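PDB 6OZB: Two-component sensor histidine kinase from Nostoc sp., which binds a linear tetrapyrrole, here phycoerythrobilin, in the GAF domain of a cyanobacterial phytochrome, a photoreceptor that probably couples light to histidine kinase signalling. Local coordinates for residues Y142-A154 / L165-S177. The protein carries 1 engineered substitution. Numbering follows the deposited sequence.
Sequences YLTAMGVKSSVVA and LLVSHHSENRTVS. With PEB (phycoerythrobilin), chain F.
His169 and Met146 meet beside the chromophore. A bend at the end of the methionine chain (chi3 -58°) carries CE to 3.7 Å from His169 CE1, and the two side chains cross at about a right angle. Val148 CG2 lies 3.7 Å from His169 ND1, and these side chains also cross at about a right angle. Ser151 OG sits at the ring edge, near CD2. His169 NE2 gives a weak, bent hydrogen bond (126° at the hydrogen) to the phycoerythrobilin oxygen OD, 2.7 Å away. ND1 is hydrogen-bonded to Arg51, which probably helps fix the ring's rotation.

Tyr142 lines the same pocket: its CD2 lies 3.0 Å from bilin OA, and its OH is hydrogen-bonded to Asp87. A leucine at Tyr142 would probably leave Asp87 without this hydroxyl partner and open a gap against the bilin rings.

Val153 and Val167 lie side by side on the chromophore face of the sheet. On the other face, Val152 CG2 meets Val176 CG2 at 3.8 Å as the two side chains slide past each other in opposite directions. Val176 CG2 also lies over one face of the Arg174 guanidinium, offset toward its rim. Water 2 lies in plane at its edge, accepts from NH2 and donates to Ser168 O; NH2 also pairs with Glu180.

The backbones form an antiparallel hairpin. At its open end, away from the turn, His170 O takes both Lys149 N (2.9 Å) and Ser150 N (3.1 Å), a classic beta bulge. Strands 51-57 and 102-106 flank the hairpin in the GAF sheet. Helix 178-201 packs on Val152 and Leu166, across the sheet from the bilin.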
ATOM      1  N   TYR C 142       6.966  19.208   5.667  1.00 19.20           N
ATOM      2  CA  TYR C 142       7.530  20.085   4.650  1.00 18.42           C
ATOM      3  C   TYR C 142       6.452  20.517   3.656  1.00 20.82           C
ATOM      4  O   TYR C 142       6.324  21.704   3.327  1.00 22.56           O
ATOM      5  CB  TYR C 142       8.636  19.325   3.954  1.00 23.15           C
ATOM      6  CG  TYR C 142       9.471  20.018   2.896  1.00 24.08           C
ATOM      7  CD1 TYR C 142       9.157  19.898   1.551  1.00 25.48           C
ATOM      8  CD2 TYR C 142      10.622  20.710   3.244  1.00 39.18           C
ATOM      9  CE1 TYR C 142       9.965  20.486   0.572  1.00 37.49           C
ATOM     10  CE2 TYR C 142      11.433  21.296   2.284  1.00 36.83           C
ATOM     11  CZ  TYR C 142      11.102  21.179   0.957  1.00 38.56           C
ATOM     12  OH  TYR C 142      11.924  21.766   0.026  1.00 36.77           O
ATOM     13  N   LEU C 143       5.668  19.551   3.188  1.00 18.21           N
ATOM     14  CA  LEU C 143       4.610  19.838   2.211  1.00 19.10           C
ATOM     15  C   LEU C 143       3.471  20.625   2.888  1.00 16.47           C
ATOM     16  O   LEU C 143       2.972  21.611   2.343  1.00 22.84           O
ATOM     17  CB  LEU C 143       4.088  18.539   1.581  1.00 15.72           C
ATOM     18  CG  LEU C 143       5.066  17.752   0.707  1.00 15.50           C
ATOM     19  CD1 LEU C 143       4.473  16.388   0.273  1.00 21.59           C
ATOM     20  CD2 LEU C 143       5.471  18.512  -0.504  1.00 21.23           C
ATOM     21  N   THR C 144       3.062  20.188   4.073  1.00 20.68           N
ATOM     22  CA  THR C 144       1.990  20.863   4.783  1.00 21.66           C
ATOM     23  C   THR C 144       2.353  22.349   5.059  1.00 26.45           C
ATOM     24  O   THR C 144       1.491  23.210   5.015  1.00 25.35           O
ATOM     25  CB  THR C 144       1.635  20.123   6.086  1.00 21.29           C
ATOM     26  OG1 THR C 144       1.184  18.806   5.768  1.00 24.71           O
ATOM     27  CG2 THR C 144       0.524  20.844   6.816  1.00 28.03           C
ATOM     28  N   ALA C 145       3.623  22.647   5.322  1.00 22.40           N
ATOM     29  CA  ALA C 145       4.041  24.008   5.592  1.00 26.29           C
ATOM     30  C   ALA C 145       3.824  24.910   4.374  1.00 27.70           C
ATOM     31  O   ALA C 145       3.693  26.123   4.529  1.00 31.49           O
ATOM     32  CB  ALA C 145       5.499  24.028   6.007  1.00 25.88           C
ATOM     33  N   MET C 146       3.819  24.309   3.180  1.00 22.23           N
ATOM     34  CA  MET C 146       3.590  25.016   1.902  1.00 29.81           C
ATOM     35  C   MET C 146       2.110  25.053   1.492  1.00 33.25           C
ATOM     36  O   MET C 146       1.751  25.653   0.479  1.00 37.93           O
ATOM     37  CB  MET C 146       4.383  24.365   0.783  1.00 27.46           C
ATOM     38  CG  MET C 146       5.844  24.708   0.793  1.00 30.86           C
ATOM     39  SD  MET C 146       6.765  24.062  -0.589  1.00 36.77           S
ATOM     40  CE  MET C 146       6.487  22.318  -0.451  1.00 40.30           C
ATOM     41  N   GLY C 147       1.270  24.366   2.245  1.00 25.46           N
ATOM     42  CA  GLY C 147      -0.144  24.271   1.917  1.00 25.90           C
ATOM     43  C   GLY C 147      -0.412  23.237   0.823  1.00 25.41           C
ATOM     44  O   GLY C 147      -1.451  23.270   0.167  1.00 25.46           O
ATOM     45  N   VAL C 148       0.529  22.320   0.628  1.00 20.79           N
ATOM     46  CA  VAL C 148       0.416  21.291  -0.420  1.00 13.94           C
ATOM     47  C   VAL C 148      -0.190  20.009   0.181  1.00 17.92           C
ATOM     48  O   VAL C 148       0.309  19.511   1.178  1.00 18.95           O
ATOM     49  CB  VAL C 148       1.765  20.985  -1.011  1.00 13.84           C
ATOM     50  CG1 VAL C 148       1.691  19.818  -1.966  1.00 16.11           C
ATOM     51  CG2 VAL C 148       2.312  22.218  -1.717  1.00 17.23           C
ATOM     52  N   LYS C 149      -1.248  19.489  -0.438  1.00 15.93           N
ATOM     53  CA  LYS C 149      -1.868  18.223  -0.040  1.00 13.38           C
ATOM     54  C   LYS C 149      -1.529  17.065  -0.971  1.00 13.99           C
ATOM     55  O   LYS C 149      -1.670  15.888  -0.595  1.00 18.10           O
ATOM     56  CB  LYS C 149      -3.396  18.403   0.034  1.00 14.65           C
ATOM     57  CG  LYS C 149      -3.803  19.232   1.261  1.00 24.38           C
ATOM     58  CD  LYS C 149      -5.292  19.358   1.437  1.00 35.70           C
ATOM     59  CE  LYS C 149      -5.611  20.244   2.631  1.00 52.39           C
ATOM     60  NZ  LYS C 149      -7.078  20.429   2.757  1.00 66.88           N
ATOM     61  N   SER C 150      -1.052  17.392  -2.175  1.00 15.23           N
ATOM     62  CA  SER C 150      -0.671  16.404  -3.171  1.00 13.41           C
ATOM     63  C   SER C 150       0.597  16.828  -3.857  1.00 13.61           C
ATOM     64  O   SER C 150       0.645  17.938  -4.407  1.00 16.79           O
ATOM     65  CB  SER C 150      -1.774  16.265  -4.235  1.00 18.76           C
ATOM     66  OG  SER C 150      -1.339  15.539  -5.378  1.00 18.68           O
ATOM     67  N   SER C 151       1.580  15.931  -3.903  1.00 12.65           N
ATOM     68  CA  SER C 151       2.826  16.192  -4.617  1.00 14.03           C
ATOM     69  C   SER C 151       3.115  15.030  -5.558  1.00 15.67           C
ATOM     70  O   SER C 151       2.929  13.871  -5.184  1.00 14.67           O
ATOM     71  CB  SER C 151       3.967  16.372  -3.637  1.00 15.92           C
ATOM     72  OG  SER C 151       5.197  16.519  -4.305  1.00 19.06           O
ATOM     73  N   VAL C 152       3.559  15.332  -6.776  1.00 13.82           N
ATOM     74  CA  VAL C 152       3.975  14.295  -7.724  1.00 13.01           C
ATOM     75  C   VAL C 152       5.295  14.730  -8.321  1.00 16.59           C
ATOM     76  O   VAL C 152       5.406  15.868  -8.806  1.00 16.59           O
ATOM     77  CB  VAL C 152       2.954  14.065  -8.855  1.00 11.95           C
ATOM     78  CG1 VAL C 152       3.407  12.910  -9.767  1.00 20.27           C
ATOM     79  CG2 VAL C 152       1.587  13.748  -8.307  1.00 14.18           C
ATOM     80  N   VAL C 153       6.291  13.845  -8.261  1.00 13.40           N
ATOM     81  CA  VAL C 153       7.646  14.160  -8.734  1.00 11.19           C
ATOM     82  C   VAL C 153       8.159  13.094  -9.689  1.00 16.28           C
ATOM     83  O   VAL C 153       8.051  11.914  -9.419  1.00 16.12           O
ATOM     84  CB  VAL C 153       8.604  14.281  -7.551  1.00 19.30           C
ATOM     85  CG1 VAL C 153      10.038  14.472  -8.003  1.00 18.10           C
ATOM     86  CG2 VAL C 153       8.173  15.459  -6.663  1.00 21.94           C
ATOM     87  N   ALA C 154       8.708  13.533 -10.818  1.00 14.39           N
ATOM     88  CA  ALA C 154       9.423  12.645 -11.725  1.00 15.29           C
ATOM     89  C   ALA C 154      10.797  13.239 -12.040  1.00 13.83           C
ATOM     90  O   ALA C 154      10.892  14.437 -12.346  1.00 16.23           O
ATOM     91  CB  ALA C 154       8.645  12.444 -13.005  1.00 19.53           C
ATOM     92  N   LEU C 165      14.143  17.768 -11.510  1.00 18.76           N
ATOM     93  CA  LEU C 165      12.846  17.153 -11.196  1.00 16.58           C
ATOM     94  C   LEU C 165      11.739  17.926 -11.869  1.00 13.78           C
ATOM     95  O   LEU C 165      11.790  19.167 -11.905  1.00 18.37           O
ATOM     96  CB  LEU C 165      12.574  17.158  -9.678  1.00 16.99           C
ATOM     97  CG  LEU C 165      13.645  16.599  -8.734  1.00 16.63           C
ATOM     98  CD1 LEU C 165      13.314  16.824  -7.261  1.00 19.56           C
ATOM     99  CD2 LEU C 165      13.834  15.109  -9.003  1.00 19.37           C
ATOM    100  N   LEU C 166      10.722  17.204 -12.338  1.00 13.58           N
ATOM    101  CA  LEU C 166       9.429  17.797 -12.663  1.00 14.93           C
ATOM    102  C   LEU C 166       8.532  17.608 -11.442  1.00 15.37           C
ATOM    103  O   LEU C 166       8.322  16.470 -10.987  1.00 14.71           O
ATOM    104  CB  LEU C 166       8.812  17.152 -13.887  1.00 15.66           C
ATOM    105  CG  LEU C 166       7.419  17.594 -14.303  1.00 18.31           C
ATOM    106  CD1 LEU C 166       7.467  19.057 -14.720  1.00 18.64           C
ATOM    107  CD2 LEU C 166       6.918  16.716 -15.432  1.00 17.07           C
ATOM    108  N   VAL C 167       8.070  18.720 -10.880  1.00 14.26           N
ATOM    109  CA  VAL C 167       7.326  18.720  -9.618  1.00 14.00           C
ATOM    110  C   VAL C 167       5.923  19.301  -9.793  1.00 15.45           C
ATOM    111  O   VAL C 167       5.768  20.407 -10.299  1.00 19.54           O
ATOM    112  CB  VAL C 167       8.032  19.524  -8.538  1.00 16.25           C
ATOM    113  CG1 VAL C 167       7.321  19.389  -7.189  1.00 18.35           C
ATOM    114  CG2 VAL C 167       9.447  19.067  -8.365  1.00 18.69           C
ATOM    115  N   SER C 168       4.909  18.566  -9.353  1.00 14.25           N
ATOM    116  CA  SER C 168       3.524  19.000  -9.453  1.00 14.32           C
ATOM    117  C   SER C 168       2.906  19.044  -8.058  1.00 13.35           C
ATOM    118  O   SER C 168       2.812  18.010  -7.410  1.00 17.50           O
ATOM    119  CB  SER C 168       2.757  18.036 -10.354  1.00 18.35           C
ATOM    120  OG  SER C 168       1.371  18.365 -10.460  1.00 21.93           O
ATOM    121  N   HIS C 169       2.531  20.240  -7.606  1.00 12.81           N
ATOM    122  CA  HIS C 169       1.923  20.464  -6.287  1.00 11.33           C
ATOM    123  C   HIS C 169       0.460  20.864  -6.425  1.00 16.08           C
ATOM    124  O   HIS C 169       0.100  21.618  -7.336  1.00 18.37           O
ATOM    125  CB  HIS C 169       2.593  21.594  -5.527  1.00 16.17           C
ATOM    126  CG  HIS C 169       3.955  21.274  -4.988  1.00 16.71           C
ATOM    127  ND1 HIS C 169       4.785  22.246  -4.461  1.00 16.36           N
ATOM    128  CD2 HIS C 169       4.619  20.104  -4.867  1.00 16.26           C
ATOM    129  CE1 HIS C 169       5.903  21.683  -4.033  1.00 20.89           C
ATOM    130  NE2 HIS C 169       5.823  20.385  -4.262  1.00 17.33           N
ATOM    131  N   HIS C 170      -0.374  20.396  -5.495  1.00 14.51           N
ATOM    132  CA  HIS C 170      -1.776  20.791  -5.455  1.00 12.82           C
ATOM    133  C   HIS C 170      -2.233  21.021  -4.040  1.00 13.96           C
ATOM    134  O   HIS C 170      -1.829  20.293  -3.121  1.00 18.32           O
ATOM    135  CB  HIS C 170      -2.632  19.739  -6.126  1.00 15.04           C
ATOM    136  CG  HIS C 170      -3.941  20.251  -6.602  1.00 13.31           C
ATOM    137  ND1 HIS C 170      -4.047  21.267  -7.526  1.00 15.33           N
ATOM    138  CD2 HIS C 170      -5.203  19.897  -6.275  1.00 16.53           C
ATOM    139  CE1 HIS C 170      -5.326  21.505  -7.762  1.00 19.14           C
ATOM    140  NE2 HIS C 170      -6.047  20.681  -7.029  1.00 19.59           N
ATOM    141  N   SER C 171      -3.062  22.053  -3.863  1.00 14.67           N
ATOM    142  CA  SER C 171      -3.543  22.480  -2.539  1.00 14.16           C
ATOM    143  C   SER C 171      -4.695  21.627  -2.003  1.00 21.52           C
ATOM    144  O   SER C 171      -5.130  21.790  -0.850  1.00 21.17           O
ATOM    145  CB  SER C 171      -4.011  23.940  -2.591  1.00 19.25           C
ATOM    146  OG  SER C 171      -5.215  24.065  -3.335  1.00 21.37           O
ATOM    147  N   GLU C 172      -5.176  20.711  -2.833  1.00 20.61           N
ATOM    148  CA  GLU C 172      -6.282  19.858  -2.467  1.00 18.55           C
ATOM    149  C   GLU C 172      -5.965  18.403  -2.699  1.00 16.23           C
ATOM    150  O   GLU C 172      -5.133  18.053  -3.543  1.00 16.79           O
ATOM    151  CB  GLU C 172      -7.512  20.263  -3.269  1.00 33.66           C
ATOM    152  CG  GLU C 172      -7.959  21.681  -2.908  1.00 65.89           C
ATOM    153  CD  GLU C 172      -9.213  22.134  -3.617  1.00 88.09           C
ATOM    154  OE1 GLU C 172      -9.775  21.359  -4.420  1.00 91.53           O
ATOM    155  OE2 GLU C 172      -9.629  23.287  -3.372  1.00 98.72           O
ATOM    156  N   ASN C 173      -6.659  17.566  -1.944  1.00 25.07           N
ATOM    157  CA  ASN C 173      -6.497  16.118  -2.061  0.54 22.72           C
ATOM    158  C   ASN C 173      -6.789  15.655  -3.480  1.00 18.76           C
ATOM    159  O   ASN C 173      -7.724  16.121  -4.135  1.00 22.78           O
ATOM    160  CB  ASN C 173      -7.425  15.375  -1.081  0.54 26.95           C
ATOM    161  CG  ASN C 173      -7.257  15.830   0.363  0.54 33.43           C
ATOM    162  OD1 ASN C 173      -8.229  16.197   1.032  0.54 35.48           O
ATOM    163  ND2 ASN C 173      -6.028  15.797   0.852  0.54 21.38           N
ATOM    164  N   ARG C 174      -5.977  14.744  -3.990  1.00 18.71           N
ATOM    165  CA  ARG C 174      -6.378  14.121  -5.239  1.00 30.13           C
ATOM    166  C   ARG C 174      -5.763  12.755  -5.382  1.00 23.18           C
ATOM    167  O   ARG C 174      -4.858  12.402  -4.634  1.00 29.93           O
ATOM    168  CB  ARG C 174      -6.029  14.997  -6.428  1.00 36.85           C
ATOM    169  CG  ARG C 174      -4.605  15.366  -6.535  1.00 33.69           C
ATOM    170  CD  ARG C 174      -4.441  16.308  -7.726  1.00 31.90           C
ATOM    171  NE  ARG C 174      -3.113  16.268  -8.286  1.00 50.05           N
ATOM    172  CZ  ARG C 174      -2.784  15.615  -9.397  1.00 47.53           C
ATOM    173  NH1 ARG C 174      -3.695  14.929 -10.080  1.00 37.71           N
ATOM    174  NH2 ARG C 174      -1.530  15.654  -9.818  1.00 53.76           N
ATOM    175  N   THR C 175      -6.338  11.973  -6.285  1.00 20.60           N
ATOM    176  CA  THR C 175      -5.800  10.659  -6.640  1.00 25.40           C
ATOM    177  C   THR C 175      -4.969  10.806  -7.891  1.00 26.09           C
ATOM    178  O   THR C 175      -5.261  11.643  -8.735  1.00 28.53           O
ATOM    179  CB  THR C 175      -6.895   9.628  -6.887  1.00 28.22           C
ATOM    180  OG1 THR C 175      -7.716  10.088  -7.953  1.00 35.43           O
ATOM    181  CG2 THR C 175      -7.732   9.412  -5.636  1.00 31.73           C
ATOM    182  N   VAL C 176      -3.942   9.978  -8.027  1.00 19.69           N
ATOM    183  CA  VAL C 176      -3.089  10.038  -9.188  1.00 17.40           C
ATOM    184  C   VAL C 176      -3.035   8.675  -9.827  1.00 20.31           C
ATOM    185  O   VAL C 176      -2.737   7.677  -9.172  1.00 21.21           O
ATOM    186  CB  VAL C 176      -1.655  10.536  -8.815  1.00 24.15           C
ATOM    187  CG1 VAL C 176      -0.748  10.551 -10.042  1.00 20.43           C
ATOM    188  CG2 VAL C 176      -1.714  11.888  -8.167  1.00 21.83           C
ATOM    189  N   SER C 177      -3.349   8.653 -11.116  1.00 20.54           N
ATOM    190  CA  SER C 177      -3.416   7.433 -11.899  1.00 22.31           C
ATOM    191  C   SER C 177      -2.105   7.110 -12.589  1.00 21.06           C
ATOM    192  O   SER C 177      -1.242   7.971 -12.764  1.00 21.64           O
ATOM    193  CB  SER C 177      -4.485   7.559 -12.977  1.00 31.94           C
ATOM    194  OG  SER C 177      -4.037   8.458 -13.995  1.00 30.54           O
TER
HETATM  195  CHC PEB F 900      12.040  17.997  -1.777  1.00 20.30           C
HETATM  196  NC  PEB F 900      11.964  15.824  -0.485  1.00 21.58           N
HETATM  197  C1C PEB F 900      11.811  14.490  -0.703  1.00 20.45           C
HETATM  198  C2C PEB F 900      11.621  14.256  -2.041  1.00 22.80           C
HETATM  199  C3C PEB F 900      11.662  15.471  -2.689  1.00 21.96           C
HETATM  200  C4C PEB F 900      11.882  16.452  -1.696  1.00 16.88           C
HETATM  201  CMC PEB F 900      11.513  15.575  -4.196  1.00 26.08           C
HETATM  202  CAC PEB F 900      11.405  12.822  -2.633  1.00 15.89           C
HETATM  203  CBC PEB F 900      10.000  12.322  -2.345  1.00 21.89           C
HETATM  204  CGC PEB F 900       9.052  12.961  -3.327  1.00 28.33           C
HETATM  205  O1C PEB F 900       9.256  12.786  -4.562  1.00 24.48           O
HETATM  206  O2C PEB F 900       8.064  13.647  -2.929  1.00 21.85           O
HETATM  207  ND  PEB F 900      10.105  18.440  -3.179  1.00 28.29           N
HETATM  208  C1D PEB F 900      11.618  18.539  -3.052  1.00 27.37           C
HETATM  209  C2D PEB F 900      11.853  19.975  -3.067  1.00 25.39           C
HETATM  210  C3D PEB F 900      10.674  20.684  -3.156  1.00 28.86           C
HETATM  211  C4D PEB F 900       9.554  19.821  -3.251  1.00 33.05           C
HETATM  212  CMD PEB F 900      13.262  20.599  -2.880  1.00 28.57           C
HETATM  213  CAD PEB F 900      10.591  22.218  -3.054  1.00 48.75           C
HETATM  214  CBD PEB F 900       9.761  22.890  -3.909  1.00 56.99           C
HETATM  215  OD  PEB F 900       8.374  20.113  -3.374  1.00 29.20           O
HETATM  216  NA  PEB F 900      13.159  17.089   4.247  1.00 24.13           N
HETATM  217  C1A PEB F 900      13.417  18.379   4.785  1.00 30.03           C
HETATM  218  C2A PEB F 900      14.168  18.238   6.083  1.00 25.55           C
HETATM  219  C3A PEB F 900      14.389  16.751   6.315  1.00 25.94           C
HETATM  220  C4A PEB F 900      13.719  16.068   5.107  1.00 25.41           C
HETATM  221  CMA PEB F 900      15.498  19.056   6.094  1.00 28.90           C
HETATM  222  CBA PEB F 900      14.370  16.768   8.887  1.00 26.91           C
HETATM  223  OA  PEB F 900      13.089  19.422   4.243  1.00 28.26           O
HETATM  224  CHA PEB F 900      13.619  14.712   4.997  1.00 19.65           C
HETATM  225  CAA PEB F 900      13.826  16.127   7.596  1.00 23.54           C
HETATM  226  NB  PEB F 900      12.725  14.564   2.446  1.00 17.61           N
HETATM  227  C1B PEB F 900      13.028  14.016   3.774  1.00 19.17           C
HETATM  228  C2B PEB F 900      12.715  12.608   3.829  1.00 17.53           C
HETATM  229  C3B PEB F 900      12.199  12.247   2.544  1.00 17.51           C
HETATM  230  C4B PEB F 900      12.197  13.451   1.640  1.00 21.89           C
HETATM  231  CHB PEB F 900      11.772  13.368   0.337  1.00 18.16           C
HETATM  232  CMB PEB F 900      12.908  11.725   5.021  1.00 20.81           C
HETATM  233  CAB PEB F 900      11.725  10.870   2.128  1.00 17.13           C
HETATM  234  CBB PEB F 900      10.219  10.811   2.261  1.00 17.57           C
HETATM  235  CGB PEB F 900       9.852   9.351   1.989  1.00 22.39           C
HETATM  236  O1B PEB F 900      10.066   8.889   0.828  1.00 27.88           O
HETATM  237  O2B PEB F 900       9.387   8.635   2.909  1.00 17.11           O
HETATM  238  O   HOH W   1      -4.035  23.273   1.126  1.00 22.12           O
HETATM  239  O   HOH W   2      -0.048  17.020  -7.471  1.00 18.73           O